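Long-range contact in Isomerase/lactonizing enzyme (Agrobacterium fabrum str. C58, PDB 2NQL), which belongs to the mandelate racemase/muconate lactonizing branch of the enolase superfamily and carries a bound sodium ion: residues A6-K18 against S378-I388. Residues are numbered along the deposited sequence; the frame is centred on the assembly and turned at random.
Sequences ATVEVFTLTQPRK and SEAALGLIERI. With SO4 (sulfate ion), chain E.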
ATOM      1  N   ALA A   6     -13.241  10.016 -22.702  1.00 17.56           N
ATOM      2  CA  ALA A   6     -14.262   9.134 -23.241  1.00 21.58           C
ATOM      3  C   ALA A   6     -14.011   7.699 -22.766  1.00 26.89           C
ATOM      4  O   ALA A   6     -14.931   7.030 -22.303  1.00 20.00           O
ATOM      5  CB  ALA A   6     -14.266   9.190 -24.767  1.00 22.55           C
ATOM      6  N   THR A   7     -12.768   7.222 -22.910  1.00 20.62           N
ATOM      7  CA  THR A   7     -12.441   5.813 -22.678  1.00 20.85           C
ATOM      8  C   THR A   7     -11.095   5.643 -21.963  1.00 18.32           C
ATOM      9  O   THR A   7     -10.193   6.492 -22.082  1.00 17.02           O
ATOM     10  CB  THR A   7     -12.442   4.970 -23.992  1.00 24.60           C
ATOM     11  OG1 THR A   7     -11.520   5.526 -24.946  1.00 21.88           O
ATOM     12  CG2 THR A   7     -13.831   4.877 -24.619  1.00 28.38           C
ATOM     13  N   VAL A   8     -10.993   4.558 -21.184  1.00 16.88           N
ATOM     14  CA  VAL A   8      -9.755   4.184 -20.486  1.00 18.49           C
ATOM     15  C   VAL A   8      -9.581   2.696 -20.765  1.00 21.40           C
ATOM     16  O   VAL A   8     -10.437   1.879 -20.406  1.00 18.11           O
ATOM     17  CB  VAL A   8      -9.835   4.464 -18.953  1.00 20.03           C
ATOM     18  CG1 VAL A   8      -8.529   4.048 -18.244  1.00 22.76           C
ATOM     19  CG2 VAL A   8     -10.151   5.935 -18.662  1.00 16.80           C
ATOM     20  N   GLU A   9      -8.501   2.345 -21.458  1.00 17.37           N
ATOM     21  CA  GLU A   9      -8.261   0.962 -21.861  1.00 16.91           C
ATOM     22  C   GLU A   9      -6.973   0.479 -21.192  1.00 17.51           C
ATOM     23  O   GLU A   9      -5.957   1.190 -21.231  1.00 18.88           O
ATOM     24  CB  GLU A   9      -8.079   0.875 -23.376  1.00 18.97           C
ATOM     25  CG  GLU A   9      -9.329   1.196 -24.219  1.00 22.57           C
ATOM     26  CD  GLU A   9      -8.962   1.369 -25.678  1.00 19.57           C
ATOM     27  OE1 GLU A   9      -8.668   2.519 -26.077  1.00 22.13           O
ATOM     28  OE2 GLU A   9      -8.924   0.349 -26.383  1.00 21.44           O
ATOM     29  N   VAL A  10      -7.013  -0.706 -20.576  1.00 15.45           N
ATOM     30  CA  VAL A  10      -5.823  -1.246 -19.882  1.00 15.67           C
ATOM     31  C   VAL A  10      -5.243  -2.440 -20.630  1.00 15.47           C
ATOM     32  O   VAL A  10      -5.984  -3.304 -21.111  1.00 18.92           O
ATOM     33  CB  VAL A  10      -6.169  -1.699 -18.436  1.00 16.60           C
ATOM     34  CG1 VAL A  10      -4.894  -1.907 -17.639  1.00 15.93           C
ATOM     35  CG2 VAL A  10      -7.006  -0.614 -17.732  1.00 15.18           C
ATOM     36  N   PHE A  11      -3.910  -2.482 -20.698  1.00 16.07           N
ATOM     37  CA  PHE A  11      -3.188  -3.525 -21.421  1.00 15.91           C
ATOM     38  C   PHE A  11      -1.984  -3.974 -20.618  1.00 12.53           C
ATOM     39  O   PHE A  11      -1.494  -3.243 -19.758  1.00 14.84           O
ATOM     40  CB  PHE A  11      -2.633  -3.019 -22.753  1.00 13.80           C
ATOM     41  CG  PHE A  11      -3.666  -2.449 -23.674  1.00 17.24           C
ATOM     42  CD1 PHE A  11      -4.327  -3.269 -24.589  1.00 17.34           C
ATOM     43  CD2 PHE A  11      -3.930  -1.081 -23.667  1.00 18.12           C
ATOM     44  CE1 PHE A  11      -5.278  -2.725 -25.477  1.00 21.74           C
ATOM     45  CE2 PHE A  11      -4.896  -0.531 -24.546  1.00 17.58           C
ATOM     46  CZ  PHE A  11      -5.556  -1.361 -25.442  1.00 20.07           C
ATOM     47  N   THR A  12      -1.513  -5.183 -20.914  1.00 16.43           N
ATOM     48  CA  THR A  12      -0.147  -5.566 -20.539  1.00 16.72           C
ATOM     49  C   THR A  12       0.707  -5.702 -21.799  1.00 16.54           C
ATOM     50  O   THR A  12       0.205  -5.986 -22.888  1.00 15.58           O
ATOM     51  CB  THR A  12      -0.088  -6.894 -19.770  1.00 14.99           C
ATOM     52  OG1 THR A  12      -0.807  -7.896 -20.500  1.00 16.77           O
ATOM     53  CG2 THR A  12      -0.714  -6.699 -18.384  1.00 19.99           C
ATOM     54  N   LEU A  13       1.987  -5.443 -21.623  1.00 14.78           N
ATOM     55  CA  LEU A  13       3.010  -5.799 -22.629  1.00 15.93           C
ATOM     56  C   LEU A  13       3.978  -6.735 -21.925  1.00 14.90           C
ATOM     57  O   LEU A  13       4.598  -6.358 -20.933  1.00 18.89           O
ATOM     58  CB  LEU A  13       3.705  -4.523 -23.127  1.00 16.68           C
ATOM     59  CG  LEU A  13       4.938  -4.675 -24.057  1.00 24.79           C
ATOM     60  CD1 LEU A  13       4.615  -5.626 -25.176  1.00 31.99           C
ATOM     61  CD2 LEU A  13       5.366  -3.306 -24.636  1.00 31.40           C
ATOM     62  N   THR A  14       4.085  -7.956 -22.440  1.00 17.68           N
ATOM     63  CA  THR A  14       4.917  -8.985 -21.836  1.00 18.58           C
ATOM     64  C   THR A  14       5.903  -9.432 -22.905  1.00 22.33           C
ATOM     65  O   THR A  14       5.501  -9.706 -24.031  1.00 20.42           O
ATOM     66  CB  THR A  14       4.088 -10.229 -21.415  1.00 21.85           C
ATOM     67  OG1 THR A  14       2.954  -9.810 -20.643  1.00 18.70           O
ATOM     68  CG2 THR A  14       4.925 -11.176 -20.558  1.00 20.68           C
ATOM     69  N   GLN A  15       7.183  -9.481 -22.542  1.00 20.12           N
ATOM     70  CA  GLN A  15       8.231  -9.977 -23.437  1.00 20.15           C
ATOM     71  C   GLN A  15       9.269 -10.765 -22.644  1.00 19.85           C
ATOM     72  O   GLN A  15       9.466 -10.529 -21.431  1.00 19.53           O
ATOM     73  CB  GLN A  15       8.945  -8.810 -24.118  1.00 20.87           C
ATOM     74  CG  GLN A  15       8.083  -8.017 -25.123  1.00 30.43           C
ATOM     75  CD  GLN A  15       8.922  -7.381 -26.190  1.00 35.68           C
ATOM     76  OE1 GLN A  15       9.598  -6.381 -25.948  1.00 37.64           O
ATOM     77  NE2 GLN A  15       8.918  -7.970 -27.363  1.00 28.51           N
ATOM     78  N   PRO A  16       9.991 -11.669 -23.337  1.00 21.82           N
ATOM     79  CA  PRO A  16      11.145 -12.332 -22.691  1.00 17.29           C
ATOM     80  C   PRO A  16      12.170 -11.330 -22.184  1.00 17.57           C
ATOM     81  O   PRO A  16      12.365 -10.281 -22.797  1.00 20.78           O
ATOM     82  CB  PRO A  16      11.758 -13.147 -23.845  1.00 22.18           C
ATOM     83  CG  PRO A  16      10.628 -13.421 -24.770  1.00 23.65           C
ATOM     84  CD  PRO A  16       9.813 -12.125 -24.739  1.00 21.85           C
ATOM     85  N   ARG A  17      12.808 -11.638 -21.055  1.00 19.83           N
ATOM     86  CA  ARG A  17      13.932 -10.840 -20.541  1.00 17.16           C
ATOM     87  C   ARG A  17      15.096 -11.017 -21.534  1.00 20.05           C
ATOM     88  O   ARG A  17      15.262 -12.099 -22.118  1.00 23.73           O
ATOM     89  CB  ARG A  17      14.381 -11.341 -19.165  1.00 21.77           C
ATOM     90  CG  ARG A  17      13.255 -11.450 -18.110  1.00 23.48           C
ATOM     91  CD  ARG A  17      13.694 -10.886 -16.759  1.00 19.54           C
ATOM     92  NE  ARG A  17      14.240  -9.555 -16.987  1.00 28.16           N
ATOM     93  CZ  ARG A  17      15.036  -8.879 -16.178  1.00 34.79           C
ATOM     94  NH1 ARG A  17      15.471  -7.681 -16.563  1.00 32.27           N
ATOM     95  NH2 ARG A  17      15.379  -9.368 -14.999  1.00 28.42           N
ATOM     96  N   LYS A  18      15.882  -9.965 -21.734  1.00 19.20           N
ATOM     97  CA  LYS A  18      16.979 -10.058 -22.696  0.50 22.89           C
ATOM     98  C   LYS A  18      18.324  -9.791 -22.035  1.00 20.26           C
ATOM     99  O   LYS A  18      19.332  -9.506 -22.708  1.00 18.64           O
ATOM    100  CB  LYS A  18      16.737  -9.135 -23.890  0.50 28.88           C
ATOM    101  CG  LYS A  18      15.646  -9.617 -24.834  0.50 36.46           C
ATOM    102  CD  LYS A  18      15.308  -8.529 -25.836  0.50 38.24           C
ATOM    103  CE  LYS A  18      13.883  -8.638 -26.347  0.50 37.73           C
ATOM    104  NZ  LYS A  18      13.447  -7.351 -26.927  0.50 20.34           N
ATOM    105  N   SER A 378       4.922   2.183 -30.299  1.00 19.87           N
ATOM    106  CA  SER A 378       5.074   2.083 -31.749  1.00 21.40           C
ATOM    107  C   SER A 378       4.035   1.111 -32.300  1.00 21.42           C
ATOM    108  O   SER A 378       3.388   0.360 -31.543  1.00 16.60           O
ATOM    109  CB  SER A 378       6.488   1.586 -32.090  1.00 15.86           C
ATOM    110  OG  SER A 378       6.666   0.245 -31.621  1.00 17.90           O
ATOM    111  N   GLU A 379       3.891   1.093 -33.621  1.00 21.73           N
ATOM    112  CA  GLU A 379       3.040   0.104 -34.282  1.00 22.56           C
ATOM    113  C   GLU A 379       3.414  -1.334 -33.901  1.00 21.75           C
ATOM    114  O   GLU A 379       2.518  -2.168 -33.667  1.00 20.54           O
ATOM    115  CB  GLU A 379       3.060   0.308 -35.809  1.00 27.35           C
ATOM    116  CG  GLU A 379       1.880  -0.291 -36.560  1.00 44.65           C
ATOM    117  CD  GLU A 379       0.506   0.209 -36.083  1.00 52.05           C
ATOM    118  OE1 GLU A 379       0.302   1.437 -35.941  1.00 47.31           O
ATOM    119  OE2 GLU A 379      -0.380  -0.641 -35.862  1.00 66.11           O
ATOM    120  N   ALA A 380       4.719  -1.609 -33.789  1.00 16.75           N
ATOM    121  CA  ALA A 380       5.201  -2.914 -33.311  1.00 23.53           C
ATOM    122  C   ALA A 380       4.685  -3.216 -31.895  1.00 21.25           C
ATOM    123  O   ALA A 380       4.181  -4.312 -31.646  1.00 22.23           O
ATOM    124  CB  ALA A 380       6.721  -2.992 -33.355  1.00 21.60           C
ATOM    125  N   ALA A 381       4.796  -2.239 -30.992  1.00 18.02           N
ATOM    126  CA  ALA A 381       4.285  -2.413 -29.610  1.00 18.42           C
ATOM    127  C   ALA A 381       2.773  -2.682 -29.615  1.00 20.84           C
ATOM    128  O   ALA A 381       2.294  -3.547 -28.870  1.00 21.89           O
ATOM    129  CB  ALA A 381       4.584  -1.220 -28.783  1.00 17.59           C
ATOM    130  N   LEU A 382       2.030  -1.981 -30.470  1.00 19.24           N
ATOM    131  CA  LEU A 382       0.563  -2.176 -30.548  1.00 19.76           C
ATOM    132  C   LEU A 382       0.187  -3.567 -30.996  1.00 23.16           C
ATOM    133  O   LEU A 382      -0.882  -4.061 -30.631  1.00 20.82           O
ATOM    134  CB  LEU A 382      -0.104  -1.158 -31.462  1.00 19.06           C
ATOM    135  CG  LEU A 382      -0.121   0.312 -31.053  1.00 23.86           C
ATOM    136  CD1 LEU A 382      -0.909   1.062 -32.100  1.00 27.08           C
ATOM    137  CD2 LEU A 382      -0.714   0.542 -29.656  1.00 23.88           C
ATOM    138  N   GLY A 383       1.068  -4.217 -31.758  1.00 20.58           N
ATOM    139  CA  GLY A 383       0.850  -5.609 -32.163  1.00 22.38           C
ATOM    140  C   GLY A 383       1.021  -6.578 -31.003  1.00 26.39           C
ATOM    141  O   GLY A 383       0.490  -7.674 -31.023  1.00 27.05           O
ATOM    142  N   LEU A 384       1.768  -6.165 -29.985  1.00 18.96           N
ATOM    143  CA  LEU A 384       2.146  -7.051 -28.874  1.00 18.41           C
ATOM    144  C   LEU A 384       1.243  -6.927 -27.630  1.00 20.95           C
ATOM    145  O   LEU A 384       1.121  -7.870 -26.854  1.00 26.60           O
ATOM    146  CB  LEU A 384       3.595  -6.795 -28.475  1.00 20.73           C
ATOM    147  CG  LEU A 384       4.605  -7.081 -29.597  1.00 23.29           C
ATOM    148  CD1 LEU A 384       6.029  -6.834 -29.074  1.00 32.84           C
ATOM    149  CD2 LEU A 384       4.397  -8.516 -30.132  1.00 28.94           C
ATOM    150  N   ILE A 385       0.631  -5.771 -27.438  1.00 21.59           N
ATOM    151  CA  ILE A 385      -0.137  -5.558 -26.196  1.00 17.08           C
ATOM    152  C   ILE A 385      -1.357  -6.491 -26.125  1.00 17.10           C
ATOM    153  O   ILE A 385      -1.931  -6.832 -27.158  1.00 20.88           O
ATOM    154  CB  ILE A 385      -0.520  -4.081 -26.007  1.00 16.97           C
ATOM    155  CG1 ILE A 385      -1.397  -3.565 -27.160  1.00 20.11           C
ATOM    156  CG2 ILE A 385       0.772  -3.257 -25.796  1.00 22.15           C
ATOM    157  CD1 ILE A 385      -1.916  -2.135 -27.010  1.00 25.22           C
ATOM    158  N   GLU A 386      -1.722  -6.913 -24.908  1.00 18.06           N
ATOM    159  CA  GLU A 386      -2.923  -7.751 -24.694  1.00 17.24           C
ATOM    160  C   GLU A 386      -3.850  -6.955 -23.756  1.00 20.04           C
ATOM    161  O   GLU A 386      -3.372  -6.350 -22.797  1.00 16.44           O
ATOM    162  CB  GLU A 386      -2.548  -9.057 -23.966  1.00 18.23           C
ATOM    163  CG  GLU A 386      -1.650 -10.016 -24.738  1.00 32.09           C
ATOM    164  CD  GLU A 386      -1.322 -11.304 -23.942  1.00 49.45           C
ATOM    165  OE1 GLU A 386      -0.538 -11.261 -22.953  1.00 37.97           O
ATOM    166  OE2 GLU A 386      -1.849 -12.374 -24.321  1.00 39.63           O
ATOM    167  N   ARG A 387      -5.147  -6.966 -24.045  1.00 20.43           N
ATOM    168  CA  ARG A 387      -6.140  -6.399 -23.140  0.50 18.54           C
ATOM    169  C   ARG A 387      -6.142  -7.123 -21.798  1.00 17.09           C
ATOM    170  O   ARG A 387      -5.932  -8.333 -21.732  1.00 20.12           O
ATOM    171  CB  ARG A 387      -7.533  -6.456 -23.771  0.50 19.89           C
ATOM    172  CG  ARG A 387      -7.669  -5.647 -25.051  0.50 23.42           C
ATOM    173  CD  ARG A 387      -9.129  -5.390 -25.389  0.50 30.84           C
ATOM    174  NE  ARG A 387      -9.278  -4.638 -26.631  0.50 32.44           N
ATOM    175  CZ  ARG A 387      -9.149  -3.318 -26.726  0.50 29.52           C
ATOM    176  NH1 ARG A 387      -8.867  -2.599 -25.648  0.50  8.72           N
ATOM    177  NH2 ARG A 387      -9.302  -2.718 -27.897  0.50 36.66           N
ATOM    178  N   ILE A 388      -6.380  -6.369 -20.730  1.00 18.78           N
ATOM    179  CA  ILE A 388      -6.488  -6.947 -19.385  1.00 17.89           C
ATOM    180  C   ILE A 388      -7.622  -6.221 -18.629  1.00 27.34           C
ATOM    181  O   ILE A 388      -8.262  -6.825 -17.754  1.00 24.21           O
ATOM    182  CB  ILE A 388      -5.116  -6.920 -18.631  1.00 18.68           C
ATOM    183  CG1 ILE A 388      -5.170  -7.731 -17.322  1.00 23.77           C
ATOM    184  CG2 ILE A 388      -4.623  -5.478 -18.440  1.00 19.14           C
ATOM    185  CD1 ILE A 388      -3.777  -8.024 -16.682  1.00 22.74           C
ATOM    186  OXT ILE A 388      -7.941  -5.050 -18.930  1.00 22.51           O
TER
HETATM  187  S   SO4 E1008      -6.049  -9.588 -26.823  1.00 70.76           S
HETATM  188  O1  SO4 E1008      -5.009 -10.332 -26.105  1.00 77.19           O
HETATM  189  O2  SO4 E1008      -5.857  -9.735 -28.269  1.00 88.02           O
HETATM  190  O3  SO4 E1008      -7.376 -10.084 -26.452  1.00 85.88           O
HETATM  191  O4  SO4 E1008      -5.956  -8.182 -26.474  1.00 38.61           O
HETATM  192  O   HOH W   1      -8.155  -2.907 -22.997  1.00 21.26           O
HETATM  193  O   HOH W   2       0.840  -9.234 -22.223  1.00 17.61           O
HETATM  194  O   HOH W   3       2.231  -8.679 -24.587  1.00 20.11           O
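Glu-9 OE2 is gripped by two arginines: Arg-387 NH1 donates to it at 3.0 Å, and Arg-56 of the adjoining strand 50-59 forms a second salt bridge. NH1 approaches the anti lone pair, with the oxygen 5° out of the guanidinium plane; NH2 adds a weak bond to the same oxygen. The chain of Arg-387, extended from CG to NE, runs beside Phe-11 and lays one guanidinium face against ring atom CE1. A water bridges NH1 to Val-10 O, which also accepts from Ile-388 N at 3.1 Å. Thr-12 N donates to Glu-386 O and Glu-386 N to Thr-12 O, both at 2.9 Å, the hydrogen-bonded pair of an antiparallel bridge. Ile-385 covers one face of the Phe-11 ring in a CH-pi contact, Ile-385 CD1 sitting 3.6 Å from the ring centroid and nearly over the centre. Ile-385 CG1 lies between backbone N and carbonyl carbon (chi1 60°), and the extended second torsion carries Ile-385 CD1 over that face. Alongside, Leu-13 CD1 meets Leu-384 CB at 3.6 Å. On the other side of the strand pair, Thr-12 CG2 touches Ile-388 CD1 at 3.7 Å, while one water links the hydroxyls of Thr-12 and Thr-14 to Glu-386 OE1. A sulfate accepts from Arg-387 N. After helix 379-384, the C-terminal tail thus adds a short antiparallel edge strand beside the N-terminal strand, completing the four-stranded sheet of the enolase-type N-terminal domain.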